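Local structure of structure-specific endonuclease subunit SLX1 (Candida glabrata, 4XM5) at residues Q5-F10 against D290-S295; Y11-L16 against I27-N32; G85-Y90 against L111-S116; F133-E138 against A167-N172. The protein probably cuts branched DNA on one strand near junctions with single-stranded DNA, as the catalytic subunit of the SLX1-SLX4 endonuclease of repair and recombination. All blocks are in the same frame, centred on the assembly; numbering follows the deposited sequence.

Contact 1 (Q5-F10 against D290-S295); sequences QQIPDF and DVIYYS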
loop_
_atom_site.group_PDB
_atom_site.type_symbol
_atom_site.label_atom_id
_atom_site.label_comp_id
_atom_site.label_asym_id
_atom_site.label_seq_id
_atom_site.Cartn_x
_atom_site.Cartn_y
_atom_site.Cartn_z
ATOM N N GLN A 5 -13.237 0.080 0.529
ATOM C CA GLN A 5 -12.368 0.559 -0.550
ATOM C C GLN A 5 -11.755 -0.658 -1.232
ATOM O O GLN A 5 -11.432 -1.644 -0.573
ATOM C CB GLN A 5 -11.299 1.541 -0.020
ATOM C CG GLN A 5 -9.853 1.050 0.024
ATOM C CD GLN A 5 -8.874 2.095 0.622
ATOM O OE1 GLN A 5 -8.479 2.014 1.794
ATOM N NE2 GLN A 5 -8.483 3.069 -0.193
ATOM N N GLN A 6 -11.637 -0.612 -2.557
ATOM C CA GLN A 6 -11.164 -1.768 -3.305
ATOM C C GLN A 6 -9.777 -1.533 -3.857
ATOM O O GLN A 6 -9.324 -0.399 -3.950
ATOM C CB GLN A 6 -12.132 -2.124 -4.447
ATOM C CG GLN A 6 -12.221 -1.093 -5.591
ATOM C CD GLN A 6 -12.806 -1.673 -6.897
ATOM O OE1 GLN A 6 -13.999 -1.529 -7.175
ATOM N NE2 GLN A 6 -11.962 -2.334 -7.690
ATOM N N ILE A 7 -9.090 -2.615 -4.193
ATOM C CA ILE A 7 -7.957 -2.514 -5.080
ATOM C C ILE A 7 -8.472 -2.076 -6.452
ATOM O O ILE A 7 -9.386 -2.694 -6.993
ATOM C CB ILE A 7 -7.202 -3.852 -5.190
ATOM C CG1 ILE A 7 -6.507 -4.185 -3.864
ATOM C CG2 ILE A 7 -6.199 -3.828 -6.362
ATOM C CD1 ILE A 7 -6.190 -5.653 -3.692
ATOM N N PRO A 8 -7.896 -0.997 -7.012
ATOM C CA PRO A 8 -8.329 -0.456 -8.301
ATOM C C PRO A 8 -8.415 -1.517 -9.404
ATOM O O PRO A 8 -7.515 -2.353 -9.505
ATOM C CB PRO A 8 -7.234 0.567 -8.638
ATOM C CG PRO A 8 -6.677 0.974 -7.302
ATOM C CD PRO A 8 -6.705 -0.291 -6.496
ATOM N N ASP A 9 -9.475 -1.476 -10.203
ATOM C CA ASP A 9 -9.575 -2.340 -11.378
ATOM C C ASP A 9 -8.297 -2.244 -12.214
ATOM O O ASP A 9 -7.721 -3.258 -12.609
ATOM C CB ASP A 9 -10.809 -1.970 -12.186
ATOM C CG ASP A 9 -12.080 -2.232 -11.417
ATOM O OD1 ASP A 9 -12.050 -3.075 -10.497
ATOM O OD2 ASP A 9 -13.115 -1.607 -11.721
ATOM N N PHE A 10 -7.826 -1.017 -12.416
ATOM C CA PHE A 10 -6.556 -0.765 -13.098
ATOM C C PHE A 10 -5.856 0.465 -12.523
ATOM O O PHE A 10 -6.463 1.523 -12.356
ATOM C CB PHE A 10 -6.763 -0.562 -14.611
ATOM C CG PHE A 10 -5.465 -0.412 -15.376
ATOM C CD1 PHE A 10 -4.820 0.810 -15.448
ATOM C CD2 PHE A 10 -4.872 -1.510 -15.978
ATOM C CE1 PHE A 10 -3.613 0.925 -16.116
ATOM C CE2 PHE A 10 -3.686 -1.387 -16.651
ATOM C CZ PHE A 10 -3.056 -0.174 -16.721
ATOM N N ASP A 290 -3.760 -10.568 -6.753
ATOM C CA ASP A 290 -4.908 -10.906 -7.584
ATOM C C ASP A 290 -6.031 -11.539 -6.777
ATOM O O ASP A 290 -7.183 -11.132 -6.871
ATOM C CB ASP A 290 -4.500 -11.875 -8.694
ATOM C CG ASP A 290 -3.917 -11.181 -9.908
ATOM O OD1 ASP A 290 -4.043 -9.943 -10.033
ATOM O OD2 ASP A 290 -3.341 -11.896 -10.749
ATOM N N VAL A 291 -5.697 -12.563 -5.994
ATOM C CA VAL A 291 -6.678 -13.207 -5.129
ATOM C C VAL A 291 -7.324 -12.202 -4.168
ATOM O O VAL A 291 -8.536 -12.210 -3.975
ATOM C CB VAL A 291 -6.041 -14.338 -4.330
ATOM C CG1 VAL A 291 -6.997 -14.843 -3.265
ATOM C CG2 VAL A 291 -5.638 -15.465 -5.260
ATOM N N ILE A 292 -6.521 -11.324 -3.574
ATOM C CA ILE A 292 -7.091 -10.274 -2.745
ATOM C C ILE A 292 -7.977 -9.322 -3.555
ATOM O O ILE A 292 -9.067 -8.960 -3.106
ATOM C CB ILE A 292 -6.001 -9.459 -2.028
ATOM C CG1 ILE A 292 -5.240 -10.356 -1.052
ATOM C CG2 ILE A 292 -6.625 -8.286 -1.286
ATOM C CD1 ILE A 292 -4.210 -9.631 -0.245
ATOM N N TYR A 293 -7.524 -8.922 -4.742
ATOM C CA TYR A 293 -8.345 -8.034 -5.569
ATOM C C TYR A 293 -9.781 -8.577 -5.736
ATOM O O TYR A 293 -10.754 -7.852 -5.495
ATOM C CB TYR A 293 -7.728 -7.804 -6.955
ATOM C CG TYR A 293 -8.766 -7.227 -7.931
ATOM C CD1 TYR A 293 -8.995 -5.861 -7.992
ATOM C CD2 TYR A 293 -9.541 -8.061 -8.761
ATOM C CE1 TYR A 293 -9.946 -5.325 -8.840
ATOM C CE2 TYR A 293 -10.506 -7.531 -9.602
ATOM C CZ TYR A 293 -10.693 -6.156 -9.637
ATOM O OH TYR A 293 -11.633 -5.578 -10.462
ATOM N N TYR A 294 -9.927 -9.838 -6.138
ATOM C CA TYR A 294 -11.272 -10.347 -6.384
ATOM C C TYR A 294 -11.974 -10.548 -5.058
ATOM O O TYR A 294 -13.185 -10.366 -4.962
ATOM C CB TYR A 294 -11.268 -11.659 -7.171
ATOM C CG TYR A 294 -10.787 -11.558 -8.583
ATOM C CD1 TYR A 294 -11.596 -11.029 -9.584
ATOM C CD2 TYR A 294 -9.538 -12.033 -8.930
ATOM C CE1 TYR A 294 -11.150 -10.958 -10.907
ATOM C CE2 TYR A 294 -9.086 -11.971 -10.226
ATOM C CZ TYR A 294 -9.891 -11.435 -11.216
ATOM O OH TYR A 294 -9.403 -11.379 -12.489
ATOM N N SER A 295 -11.214 -10.913 -4.030
ATOM C CA SER A 295 -11.807 -11.105 -2.720
ATOM C C SER A 295 -12.461 -9.823 -2.272
ATOM O O SER A 295 -13.616 -9.806 -1.861
ATOM C CB SER A 295 -10.765 -11.537 -1.699
ATOM O OG SER A 295 -11.361 -11.751 -0.409
HETATM O O HOH W 1 -10.503 -5.142 -5.343
#
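Ile-7 and Tyr-293 form the closely packed part of this contact, which joins the loop before strand 12-18, the first strand of the GIY-YIG nuclease, to the C-terminal helix 288-302. Ile-7 CD1 lies 3.6 Å from CG2 of Ile-292, the two side chains crossing at about a right angle. Ile-7 CG2 lies 3.8 Å from CD1 of Tyr-293, and Ile-7 O comes to the edge of that ring, 3.3 Å from CE1. With CG anti to the backbone N (chi1 163°), the Tyr-293 ring runs along the loop toward Asp-9. Lys-201 of helix 176-214 makes a cation-pi contact with this ring, and Ile-73 of the second subunit packs on Ile-7.

The more solvent-exposed side, with Asp-9 and Gln-6, is polar and held by hydrogen bonds rather than by packing. Tyr-293 OH donates to Asp-9 OD1 over 2.5 Å, and Gln-6 NE2 reaches OD1 (2.9 Å) from the opposite face of the carboxylate. Gln-6 NE2 also bonds Ile-7 O almost straight (176°), while OE1 is held by Lys-297 and Lys-300. A water bridges the carbonyls of Ile-7 and Tyr-293. Two donors on OD1 would be expected to favour an ionised Asp-9.

Contact 2 (Y11-L16 against I27-N32); sequences YGCYLL and IGSTPN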
loop_
_atom_site.group_PDB
_atom_site.type_symbol
_atom_site.label_atom_id
_atom_site.label_comp_id
_atom_site.label_asym_id
_atom_site.label_seq_id
_atom_site.Cartn_x
_atom_site.Cartn_y
_atom_site.Cartn_z
ATOM N N TYR A 11 -4.580 0.329 -12.210
ATOM C CA TYR A 11 -3.808 1.489 -11.800
ATOM C C TYR A 11 -2.368 1.225 -12.179
ATOM O O TYR A 11 -1.776 0.263 -11.716
ATOM C CB TYR A 11 -3.951 1.808 -10.278
ATOM C CG TYR A 11 -4.018 3.308 -10.057
ATOM C CD1 TYR A 11 -2.900 4.107 -10.292
ATOM C CD2 TYR A 11 -5.214 3.940 -9.707
ATOM C CE1 TYR A 11 -2.953 5.513 -10.166
ATOM C CE2 TYR A 11 -5.287 5.329 -9.570
ATOM C CZ TYR A 11 -4.147 6.107 -9.803
ATOM O OH TYR A 11 -4.182 7.469 -9.659
ATOM N N GLY A 12 -1.820 2.064 -13.051
ATOM C CA GLY A 12 -0.495 1.836 -13.594
ATOM C C GLY A 12 0.453 3.021 -13.513
ATOM O O GLY A 12 0.029 4.176 -13.386
ATOM N N CYS A 13 1.745 2.718 -13.553
ATOM C CA CYS A 13 2.802 3.723 -13.660
ATOM C C CYS A 13 3.509 3.547 -14.997
ATOM O O CYS A 13 4.072 2.493 -15.253
ATOM C CB CYS A 13 3.832 3.581 -12.532
ATOM S SG CYS A 13 3.388 4.285 -10.964
ATOM N N TYR A 14 3.502 4.578 -15.834
ATOM C CA TYR A 14 3.979 4.454 -17.201
ATOM C C TYR A 14 5.195 5.306 -17.511
ATOM O O TYR A 14 5.468 6.320 -16.842
ATOM C CB TYR A 14 2.869 4.829 -18.163
ATOM C CG TYR A 14 2.352 6.235 -17.937
ATOM C CD1 TYR A 14 2.965 7.325 -18.547
ATOM C CD2 TYR A 14 1.239 6.475 -17.125
ATOM C CE1 TYR A 14 2.486 8.614 -18.356
ATOM C CE2 TYR A 14 0.745 7.763 -16.925
ATOM C CZ TYR A 14 1.378 8.825 -17.542
ATOM O OH TYR A 14 0.922 10.105 -17.378
ATOM N N LEU A 15 5.907 4.870 -18.544
ATOM C CA LEU A 15 7.013 5.609 -19.116
ATOM C C LEU A 15 6.610 6.043 -20.537
ATOM O O LEU A 15 6.130 5.237 -21.351
ATOM C CB LEU A 15 8.294 4.754 -19.138
ATOM C CG LEU A 15 9.557 5.343 -19.790
ATOM C CD1 LEU A 15 10.036 6.583 -18.987
ATOM C CD2 LEU A 15 10.674 4.295 -19.940
ATOM N N LEU A 16 6.771 7.328 -20.818
ATOM C CA LEU A 16 6.534 7.825 -22.149
ATOM C C LEU A 16 7.882 8.134 -22.731
ATOM O O LEU A 16 8.800 8.538 -22.017
ATOM C CB LEU A 16 5.653 9.069 -22.149
ATOM C CG LEU A 16 4.253 9.024 -21.508
ATOM C CD1 LEU A 16 3.579 10.381 -21.700
ATOM C CD2 LEU A 16 3.377 7.918 -22.074
ATOM N N ILE A 27 7.353 10.254 -16.855
ATOM C CA ILE A 27 6.868 9.222 -15.957
ATOM C C ILE A 27 5.639 9.755 -15.215
ATOM O O ILE A 27 5.641 10.869 -14.703
ATOM C CB ILE A 27 7.976 8.797 -14.986
ATOM C CG1 ILE A 27 9.078 8.044 -15.748
ATOM C CG2 ILE A 27 7.416 7.966 -13.816
ATOM C CD1 ILE A 27 10.372 7.852 -14.902
ATOM N N GLY A 28 4.578 8.963 -15.193
ATOM C CA GLY A 28 3.297 9.412 -14.680
ATOM C C GLY A 28 2.541 8.202 -14.184
ATOM O O GLY A 28 3.048 7.077 -14.301
ATOM N N SER A 29 1.349 8.399 -13.629
ATOM C CA SER A 29 0.536 7.255 -13.222
ATOM C C SER A 29 -0.931 7.593 -13.316
ATOM O O SER A 29 -1.288 8.750 -13.245
ATOM C CB SER A 29 0.898 6.770 -11.792
ATOM O OG SER A 29 0.638 7.738 -10.796
ATOM N N THR A 30 -1.783 6.576 -13.462
ATOM C CA THR A 30 -3.160 6.807 -13.895
ATOM C C THR A 30 -3.970 5.525 -13.798
ATOM O O THR A 30 -3.417 4.437 -13.917
ATOM C CB THR A 30 -3.200 7.348 -15.380
ATOM O OG1 THR A 30 -4.539 7.684 -15.741
ATOM C CG2 THR A 30 -2.644 6.316 -16.364
ATOM N N PRO A 31 -5.288 5.655 -13.550
ATOM C CA PRO A 31 -6.185 4.495 -13.596
ATOM C C PRO A 31 -6.723 4.222 -15.013
ATOM O O PRO A 31 -7.438 3.242 -15.204
ATOM C CB PRO A 31 -7.323 4.901 -12.658
ATOM C CG PRO A 31 -7.407 6.402 -12.818
ATOM C CD PRO A 31 -5.982 6.874 -13.070
ATOM N N ASN A 32 -6.394 5.093 -15.964
ATOM C CA ASN A 32 -6.832 4.991 -17.366
ATOM C C ASN A 32 -5.746 5.518 -18.308
ATOM O O ASN A 32 -5.723 6.713 -18.646
ATOM C CB ASN A 32 -8.128 5.771 -17.589
ATOM C CG ASN A 32 -8.757 5.518 -18.960
ATOM O OD1 ASN A 32 -8.088 5.158 -19.929
ATOM N ND2 ASN A 32 -10.064 5.712 -19.036
HETATM O O HOH W 2 -1.911 8.660 -10.104
HETATM O O HOH W 3 -0.902 11.314 -15.046
#
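Strands 12-16 and 27-30 run antiparallel, 4.7 Å apart at closest approach, with Gly-12/Thr-30 and Tyr-14/Gly-28 as hydrogen-bonded pairs and Cys-13/Ser-29 and Leu-15/Ile-27 as non-hydrogen-bonded pairs. Gly-12 N to Thr-30 O is nearly straight (178°). The hairpin bears the two signature sequences of the GIY-YIG nucleases: Gly-12, Cys-13 and Tyr-14 match the first, and Tyr-26, Ile-27 and Gly-28 the second.

Tyr-14 folds back across the partner strand, its CG held between the backbone N and the carbonyl carbon (chi1 58°). The ring thus lies flat over Gly-28, whose CA sits 3.9 Å from the ring centroid in a CH-pi contact, while CE2 comes within 3.3 Å of Gly-28 C. The phenol oxygen of Tyr-14 bonds to His-40 NE2 and, through a water, to Ser-29 O. At the open end of the hairpin, away from its turn, the Tyr-11 ring lays one face over the Thr-30–Pro-31 peptide, its CE2 3.7 Å from Pro-31 CB. A second water links Tyr-11 OH, 2.6 Å away, to Ser-29 OG, which also bonds Gln-79. Leu-15 CD1 meets Ile-27 CG1 at 3.7 Å. Thr-30 OG1 accepts from Asn-32 N in an ST turn, and Asn-32 caps helix 33-41 at Arg-35 N.

Strand 60-67 continues the sheet beyond 12-18, helix 72-84 packs on Tyr-11 and Ile-27, and helix 33-41 on Tyr-14 and Thr-30; Glu-3 of the second subunit touches Tyr-11 and Pro-31.

Contact 3 (G85-Y90 against L111-S116); sequences GYQTRY and LAMITS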
loop_
_atom_site.group_PDB
_atom_site.type_symbol
_atom_site.label_atom_id
_atom_site.label_comp_id
_atom_site.label_asym_id
_atom_site.label_seq_id
_atom_site.Cartn_x
_atom_site.Cartn_y
_atom_site.Cartn_z
ATOM N N GLY A 85 14.112 8.394 -7.375
ATOM C CA GLY A 85 14.702 7.435 -6.457
ATOM C C GLY A 85 16.055 6.934 -6.913
ATOM O O GLY A 85 16.520 7.253 -8.010
ATOM N N TYR A 86 16.689 6.143 -6.054
ATOM C CA TYR A 86 18.040 5.661 -6.291
ATOM C C TYR A 86 18.037 4.250 -6.857
ATOM O O TYR A 86 17.180 3.437 -6.507
ATOM C CB TYR A 86 18.853 5.694 -4.990
ATOM C CG TYR A 86 19.293 7.074 -4.566
ATOM C CD1 TYR A 86 19.250 8.141 -5.457
ATOM C CD2 TYR A 86 19.762 7.313 -3.279
ATOM C CE1 TYR A 86 19.656 9.408 -5.077
ATOM C CE2 TYR A 86 20.167 8.574 -2.891
ATOM C CZ TYR A 86 20.111 9.619 -3.795
ATOM O OH TYR A 86 20.514 10.882 -3.417
ATOM N N GLN A 87 19.009 3.966 -7.723
ATOM C CA GLN A 87 19.224 2.607 -8.202
ATOM C C GLN A 87 19.875 1.756 -7.116
ATOM O O GLN A 87 20.412 2.282 -6.141
ATOM C CB GLN A 87 20.092 2.600 -9.467
ATOM C CG GLN A 87 19.415 3.164 -10.693
ATOM C CD GLN A 87 20.304 3.147 -11.918
ATOM O OE1 GLN A 87 20.116 3.940 -12.842
ATOM N NE2 GLN A 87 21.275 2.237 -11.940
ATOM N N THR A 88 19.815 0.439 -7.293
ATOM C CA THR A 88 20.476 -0.520 -6.405
ATOM C C THR A 88 21.200 -1.600 -7.220
ATOM O O THR A 88 21.141 -1.594 -8.453
ATOM C CB THR A 88 19.472 -1.194 -5.458
ATOM O OG1 THR A 88 18.406 -1.753 -6.234
ATOM C CG2 THR A 88 18.901 -0.187 -4.459
ATOM N N ARG A 89 21.879 -2.519 -6.534
ATOM C CA ARG A 89 22.543 -3.644 -7.194
ATOM C C ARG A 89 22.791 -4.781 -6.212
ATOM O O ARG A 89 23.219 -4.552 -5.080
ATOM C CB ARG A 89 23.868 -3.205 -7.831
ATOM N N TYR A 90 22.525 -6.010 -6.644
ATOM C CA TYR A 90 22.720 -7.170 -5.781
ATOM C C TYR A 90 24.124 -7.738 -5.937
ATOM O O TYR A 90 24.789 -8.048 -4.948
ATOM C CB TYR A 90 21.676 -8.249 -6.080
ATOM N N LEU A 111 15.096 2.448 -17.305
ATOM C CA LEU A 111 14.671 1.049 -17.268
ATOM C C LEU A 111 15.391 0.307 -16.138
ATOM O O LEU A 111 14.838 -0.646 -15.564
ATOM C CB LEU A 111 14.893 0.360 -18.629
ATOM C CG LEU A 111 14.058 0.901 -19.823
ATOM C CD1 LEU A 111 14.445 0.260 -21.165
ATOM C CD2 LEU A 111 12.535 0.807 -19.613
ATOM N N ALA A 112 16.595 0.754 -15.785
ATOM C CA ALA A 112 17.249 0.250 -14.585
ATOM C C ALA A 112 16.401 0.497 -13.316
ATOM O O ALA A 112 16.304 -0.383 -12.456
ATOM C CB ALA A 112 18.624 0.881 -14.427
ATOM N N MET A 113 15.797 1.685 -13.201
ATOM C CA MET A 113 14.959 2.016 -12.048
ATOM C C MET A 113 13.776 1.053 -11.888
ATOM O O MET A 113 13.430 0.676 -10.761
ATOM C CB MET A 113 14.429 3.459 -12.139
ATOM C CG MET A 113 15.404 4.546 -11.666
ATOM S SD MET A 113 16.223 4.213 -10.086
ATOM C CE MET A 113 14.883 4.002 -8.943
ATOM N N ILE A 114 13.162 0.657 -13.007
ATOM C CA ILE A 114 12.100 -0.348 -12.961
ATOM C C ILE A 114 12.610 -1.623 -12.283
ATOM O O ILE A 114 12.004 -2.097 -11.326
ATOM C CB ILE A 114 11.566 -0.691 -14.366
ATOM C CG1 ILE A 114 10.760 0.467 -14.957
ATOM C CG2 ILE A 114 10.676 -1.912 -14.331
ATOM C CD1 ILE A 114 10.451 0.256 -16.486
ATOM N N THR A 115 13.728 -2.159 -12.773
ATOM C CA THR A 115 14.316 -3.375 -12.236
ATOM C C THR A 115 14.638 -3.231 -10.756
ATOM O O THR A 115 14.425 -4.144 -9.962
ATOM C CB THR A 115 15.616 -3.746 -12.971
ATOM O OG1 THR A 115 15.381 -3.772 -14.387
ATOM C CG2 THR A 115 16.129 -5.084 -12.489
ATOM N N SER A 116 15.181 -2.074 -10.406
ATOM C CA SER A 116 15.483 -1.732 -9.033
ATOM C C SER A 116 14.229 -1.856 -8.157
ATOM O O SER A 116 14.225 -2.589 -7.170
ATOM C CB SER A 116 16.048 -0.318 -8.979
ATOM O OG SER A 116 16.848 -0.147 -7.830
HETATM O O HOH W 4 15.346 1.236 -5.684
#
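Met-113 curls over the backbone of Gly-85 and Tyr-86 and the stem of the Gln-87 side chain. Its CG lies beside the backbone N (chi1 -82°), and the chain then bends at chi2 and chi3, which brings the thioether to strand 86-88. SD lies 3.4 Å from Gln-87 CG, and the terminal CE reaches to 3.4 Å from Tyr-86 O. Gln-87 then runs on, extended, across Ala-112, the preceding residue of the helix. Its amide lies with one face over the methyl of Ala-112, whose CB is 3.8 Å from both CD and OE1 and 3.9 Å from NE2.

Strand 86-88 follows directly on helix 72-84 and pairs antiparallel with 99-102, making a two-stranded sheet beside the central sheet of the GIY-YIG nuclease. Helix 107-120 lies against this small sheet, its segment 111-116 inclined at 65° to the strand, while Trp-82 of helix 72-84 meets Met-113 and Ile-114 from its own side.

Beyond Met-113 and Ala-112, hydroxyls take over. Thr-88 OG1 donates to Ser-116 OG over 2.7 Å, and Ser-116 OG donates a hydrogen bond to a water, which in turn donates to Tyr-86 O, 3.0 Å away. Asn-120 ND2 bonds Thr-88 OG1 as well. On the second subunit, Met-261 packs against Tyr-86 and Thr-271 against Thr-88.

Contact 4 (F133-E138 against A167-N172); sequences FNQKVE and ALTEIN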
loop_
_atom_site.group_PDB
_atom_site.type_symbol
_atom_site.label_atom_id
_atom_site.label_comp_id
_atom_site.label_asym_id
_atom_site.label_seq_id
_atom_site.Cartn_x
_atom_site.Cartn_y
_atom_site.Cartn_z
ATOM N N PHE A 133 4.964 -2.172 -24.495
ATOM C CA PHE A 133 4.306 -1.921 -25.789
ATOM C C PHE A 133 5.323 -1.828 -26.926
ATOM O O PHE A 133 4.970 -1.787 -28.109
ATOM C CB PHE A 133 3.491 -0.624 -25.732
ATOM C CG PHE A 133 2.480 -0.586 -24.619
ATOM C CD1 PHE A 133 1.324 -1.333 -24.701
ATOM C CD2 PHE A 133 2.677 0.222 -23.515
ATOM C CE1 PHE A 133 0.387 -1.297 -23.704
ATOM C CE2 PHE A 133 1.732 0.274 -22.500
ATOM C CZ PHE A 133 0.588 -0.498 -22.590
ATOM N N ASN A 134 6.594 -1.751 -26.550
ATOM C CA ASN A 134 7.658 -1.623 -27.515
ATOM C C ASN A 134 8.666 -2.693 -27.218
ATOM O O ASN A 134 9.134 -2.801 -26.083
ATOM C CB ASN A 134 8.324 -0.244 -27.479
ATOM C CG ASN A 134 9.312 -0.049 -28.636
ATOM O OD1 ASN A 134 10.324 -0.750 -28.737
ATOM N ND2 ASN A 134 9.002 0.888 -29.524
ATOM N N GLN A 135 9.009 -3.461 -28.249
ATOM C CA GLN A 135 9.831 -4.638 -28.083
ATOM C C GLN A 135 11.281 -4.235 -27.894
ATOM O O GLN A 135 12.020 -4.901 -27.176
ATOM C CB GLN A 135 9.688 -5.590 -29.282
ATOM C CG GLN A 135 10.351 -6.932 -29.037
ATOM C CD GLN A 135 10.315 -7.880 -30.229
ATOM O OE1 GLN A 135 9.745 -7.567 -31.278
ATOM N NE2 GLN A 135 10.914 -9.060 -30.061
ATOM N N LYS A 136 11.682 -3.143 -28.533
ATOM C CA LYS A 136 13.050 -2.677 -28.416
ATOM C C LYS A 136 13.263 -2.163 -26.994
ATOM O O LYS A 136 14.322 -2.367 -26.406
ATOM C CB LYS A 136 13.351 -1.592 -29.459
ATOM C CG LYS A 136 14.791 -1.122 -29.504
ATOM C CD LYS A 136 15.677 -2.134 -30.204
ATOM C CE LYS A 136 17.140 -1.650 -30.303
ATOM N NZ LYS A 136 17.562 -0.848 -29.088
ATOM N N VAL A 137 12.247 -1.523 -26.427
ATOM C CA VAL A 137 12.344 -1.076 -25.049
ATOM C C VAL A 137 12.360 -2.302 -24.133
ATOM O O VAL A 137 13.026 -2.277 -23.100
ATOM C CB VAL A 137 11.195 -0.114 -24.651
ATOM C CG1 VAL A 137 11.261 0.267 -23.126
ATOM C CG2 VAL A 137 11.222 1.131 -25.477
ATOM N N GLU A 138 11.660 -3.379 -24.504
ATOM C CA GLU A 138 11.647 -4.583 -23.658
ATOM C C GLU A 138 13.028 -5.193 -23.584
ATOM O O GLU A 138 13.490 -5.618 -22.517
ATOM C CB GLU A 138 10.680 -5.650 -24.160
ATOM C CG GLU A 138 10.631 -6.851 -23.240
ATOM C CD GLU A 138 10.321 -8.169 -23.930
ATOM O OE1 GLU A 138 9.748 -9.045 -23.242
ATOM O OE2 GLU A 138 10.669 -8.353 -25.129
ATOM N N ALA A 167 3.735 -5.711 -30.833
ATOM C CA ALA A 167 4.491 -4.590 -30.309
ATOM C C ALA A 167 5.362 -3.961 -31.387
ATOM O O ALA A 167 5.789 -4.622 -32.332
ATOM C CB ALA A 167 5.355 -5.023 -29.116
ATOM N N LEU A 168 5.627 -2.672 -31.224
ATOM C CA LEU A 168 6.508 -1.951 -32.126
ATOM C C LEU A 168 7.943 -2.373 -31.873
ATOM O O LEU A 168 8.349 -2.593 -30.722
ATOM C CB LEU A 168 6.356 -0.426 -31.951
ATOM C CG LEU A 168 4.955 0.155 -32.191
ATOM C CD1 LEU A 168 4.958 1.669 -32.137
ATOM C CD2 LEU A 168 4.408 -0.341 -33.533
ATOM N N THR A 169 8.703 -2.477 -32.958
ATOM C CA THR A 169 10.124 -2.769 -32.894
ATOM C C THR A 169 10.933 -1.473 -32.993
ATOM O O THR A 169 10.588 -0.465 -32.369
ATOM C CB THR A 169 10.528 -3.728 -34.009
ATOM O OG1 THR A 169 10.428 -3.059 -35.271
ATOM C CG2 THR A 169 9.606 -4.940 -34.008
ATOM N N GLU A 170 12.006 -1.492 -33.780
ATOM C CA GLU A 170 12.876 -0.323 -33.895
ATOM C C GLU A 170 12.187 0.826 -34.627
ATOM O O GLU A 170 12.123 0.850 -35.850
ATOM C CB GLU A 170 14.191 -0.691 -34.591
ATOM C CG GLU A 170 14.063 -1.661 -35.758
ATOM C CD GLU A 170 15.420 -2.141 -36.254
ATOM O OE1 GLU A 170 15.486 -2.753 -37.345
ATOM O OE2 GLU A 170 16.426 -1.906 -35.548
ATOM N N ILE A 171 11.692 1.777 -33.843
ATOM C CA ILE A 171 10.910 2.921 -34.312
ATOM C C ILE A 171 11.550 3.744 -35.434
ATOM O O ILE A 171 12.717 4.131 -35.348
ATOM C CB ILE A 171 10.604 3.881 -33.116
ATOM C CG1 ILE A 171 9.658 3.213 -32.113
ATOM C CG2 ILE A 171 10.042 5.229 -33.589
ATOM C CD1 ILE A 171 8.336 2.812 -32.700
ATOM N N ASN A 172 10.775 4.013 -36.484
ATOM C CA ASN A 172 11.160 5.017 -37.471
ATOM C C ASN A 172 10.510 6.351 -37.113
ATOM O O ASN A 172 9.337 6.394 -36.762
ATOM C CB ASN A 172 10.746 4.606 -38.891
ATOM C CG ASN A 172 11.461 3.361 -39.385
ATOM O OD1 ASN A 172 12.646 3.156 -39.114
ATOM N ND2 ASN A 172 10.740 2.527 -40.135
#
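An N-cap at the start of helix 135-143 is combined here with a parallel beta bridge, Asn-134 to Leu-168, at the place where the chain turns from strand 129-132 into the helix. Strand 160-168, one of the two outer strands of the five-stranded sheet, ends alongside. The bridge is uneven. Gln-135 N donates to Leu-168 O over 2.7 Å, nearly straight at 170°, whereas the bond from Leu-168 N to Phe-133 O is weak at 3.3 Å; beside it the methyl CB of Ala-167 lies 3.4 Å from Phe-133 O.

The side-chain oxygen of Asn-134 serves the helix. The side chain leaves on the far side from the backbone N (chi1 -172°), which turns OD1 to the first turn, where it accepts from Val-137 N and, weakly, from Lys-136 N. Leu-168 O, which accepts from Gln-135 N, lies near Asn-134 OD1, but both are acceptors and do not bond. Further out, the exposed edge is looser: Gln-135 and Thr-169 lie side by side, meeting through OE1 and CG2. Toward the sheet, the amide nitrogen of Asn-134 bonds to Glu-61 OE1, and the same ND2 rests 3.5 Å from Ile-171 CG1.

How the contacts relate
Contacts 2 and 3 are the buried ones and contacts 1 and 4 are only partly so. Contacts 2 and 4 share the five-stranded sheet, at its opposite sides. Contact 3 bridges the two through Leu-111, which packs on Leu-15 and on Val-137. Contact 1, whose centre is about 27 Å from that of contact 3 and about 31 Å from that of contact 4, ties the nuclease part to the C-terminal helix and touches contact 2 through Phe-10. Chemistry varies accordingly: repeated backbone bonds and ring packing in the hairpin, hydroxyls and a thioether between helix and strand, one carboxylate oxygen shared by two donors in the partly exposed contact 1, and capping at the sheet's rim.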